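Local coordinates for nodulation fucosyltransferase NodZ (Bradyrhizobium sp., PDB 2HHC), which belongs to the nodulation protein Z family of fucosyltransferases and has the two-domain GT-B type of glycosyltransferase fold, at residues W26-A29 with G33-L36. Sequence-based numbering, arbitrary orientation.
Sequences WSYA and GRTL
Ala-29 and Arg-34 meet closely where the chain leaves helix 15-32 and turns into strand 35-39. The amide N of Arg-34 donates to Ala-29 O over 3.0 Å, and the bond is nearly straight, with an N-H...O angle of 171°. The donor lies in the carbonyl plane and meets a lone pair of the oxygen, at a C=O...N angle of 136°. Gly-33 breaks the helix with a positive phi, and the paired bonds that return to the final turn define a Schellman motif. The methyl of Ala-29 meets backbone as well, CB standing 3.5 Å from Arg-34 O, while the CB atoms of Ala-29 and Leu-36 are 4.4 Å apart. The turn thereby links the helix to the second strand of the beta-alpha-beta unit 6-10, 15-32, 35-39, within one of the two Rossmann-like domains expected of the GT-B fold. Leu-36 reaches Trp-26, nearly one helical turn before Ala-29: with CG anti to the backbone N, it sets CD2 3.9 Å from Trp-26 CB and CD1 3.9 Å from Trp-26 N. CD2 also lies in the indole plane at its edge, 4.0 Å from Trp-26 CD1. The indole NE1 itself bonds to Ile-64 O. Arg-34, extended from CG to NE, runs beside Tyr-28 in the same direction; NE is 4.1 Å from Tyr-28 CE2, and ring and guanidinium planes differ by 21°. That guanidinium is held through NH2 by a salt bridge to Asp-120 and a hydrogen bond to Ala-123 O, whereas Tyr-28 OH bonds to Ser-121 N.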
loop_
_atom_site.group_PDB
_atom_site.type_symbol
_atom_site.label_atom_id
_atom_site.label_comp_id
_atom_site.label_asym_id
_atom_site.label_seq_id
_atom_site.Cartn_x
_atom_site.Cartn_y
_atom_site.Cartn_z
ATOM N N TRP A 26 -3.807 0.781 -13.322
ATOM C CA TRP A 26 -5.051 0.103 -13.702
ATOM C C TRP A 26 -5.995 1.114 -14.379
ATOM O O TRP A 26 -6.638 0.846 -15.386
ATOM C CB TRP A 26 -5.711 -0.572 -12.449
ATOM C CG TRP A 26 -7.063 -1.136 -12.838
ATOM C CD1 TRP A 26 -7.329 -2.354 -13.373
ATOM C CD2 TRP A 26 -8.300 -0.422 -12.818
ATOM N NE1 TRP A 26 -8.659 -2.457 -13.636
ATOM C CE2 TRP A 26 -9.276 -1.262 -13.368
ATOM C CE3 TRP A 26 -8.661 0.873 -12.385
ATOM C CZ2 TRP A 26 -10.612 -0.870 -13.480
ATOM C CZ3 TRP A 26 -9.961 1.274 -12.516
ATOM C CH2 TRP A 26 -10.917 0.424 -13.059
ATOM N N SER A 27 -6.118 2.295 -13.790
ATOM C CA SER A 27 -7.060 3.271 -14.262
ATOM C C SER A 27 -6.684 3.706 -15.684
ATOM O O SER A 27 -7.542 3.846 -16.532
ATOM C CB SER A 27 -7.067 4.459 -13.307
ATOM O OG SER A 27 -7.907 5.472 -13.807
ATOM N N TYR A 28 -5.400 3.895 -15.950
ATOM C CA TYR A 28 -4.977 4.284 -17.298
ATOM C C TYR A 28 -5.171 3.133 -18.294
ATOM O O TYR A 28 -5.630 3.368 -19.422
ATOM C CB TYR A 28 -3.541 4.780 -17.336
ATOM C CG TYR A 28 -3.204 5.505 -18.600
ATOM C CD1 TYR A 28 -3.735 6.748 -18.857
ATOM C CD2 TYR A 28 -2.352 4.940 -19.561
ATOM C CE1 TYR A 28 -3.465 7.422 -20.017
ATOM C CE2 TYR A 28 -2.065 5.621 -20.751
ATOM C CZ TYR A 28 -2.621 6.869 -20.959
ATOM O OH TYR A 28 -2.373 7.612 -22.111
ATOM N N ALA A 29 -4.894 1.910 -17.864
ATOM C CA ALA A 29 -5.148 0.718 -18.707
ATOM C C ALA A 29 -6.634 0.614 -19.066
ATOM O O ALA A 29 -7.009 0.301 -20.205
ATOM C CB ALA A 29 -4.695 -0.523 -18.011
ATOM N N GLY A 33 -7.707 0.968 -23.040
ATOM C CA GLY A 33 -7.829 -0.340 -23.667
ATOM C C GLY A 33 -6.520 -1.080 -23.715
ATOM O O GLY A 33 -6.199 -1.713 -24.725
ATOM N N ARG A 34 -5.787 -1.035 -22.615
ATOM C CA ARG A 34 -4.500 -1.730 -22.517
ATOM C C ARG A 34 -4.571 -2.867 -21.517
ATOM O O ARG A 34 -5.353 -2.840 -20.551
ATOM C CB ARG A 34 -3.399 -0.744 -22.112
ATOM C CG ARG A 34 -3.135 0.371 -23.116
ATOM C CD ARG A 34 -2.236 1.435 -22.499
ATOM N NE ARG A 34 -2.046 2.561 -23.411
ATOM C CZ ARG A 34 -1.027 2.704 -24.257
ATOM N NH1 ARG A 34 -0.085 1.774 -24.380
ATOM N NH2 ARG A 34 -0.953 3.788 -25.008
ATOM N N THR A 35 -3.634 -3.801 -21.668
ATOM C CA THR A 35 -3.454 -4.878 -20.725
ATOM C C THR A 35 -2.573 -4.367 -19.596
ATOM O O THR A 35 -1.560 -3.732 -19.825
ATOM C CB THR A 35 -2.833 -6.084 -21.429
ATOM O OG1 THR A 35 -3.798 -6.605 -22.326
ATOM C CG2 THR A 35 -2.374 -7.211 -20.460
ATOM N N LEU A 36 -2.931 -4.699 -18.346
ATOM C CA LEU A 36 -2.153 -4.348 -17.157
ATOM C C LEU A 36 -1.219 -5.450 -16.726
ATOM O O LEU A 36 -1.604 -6.607 -16.615
ATOM C CB LEU A 36 -3.080 -4.038 -15.995
ATOM C CG LEU A 36 -2.460 -3.655 -14.674
ATOM C CD1 LEU A 36 -1.758 -2.274 -14.760
ATOM C CD2 LEU A 36 -3.550 -3.585 -13.629
#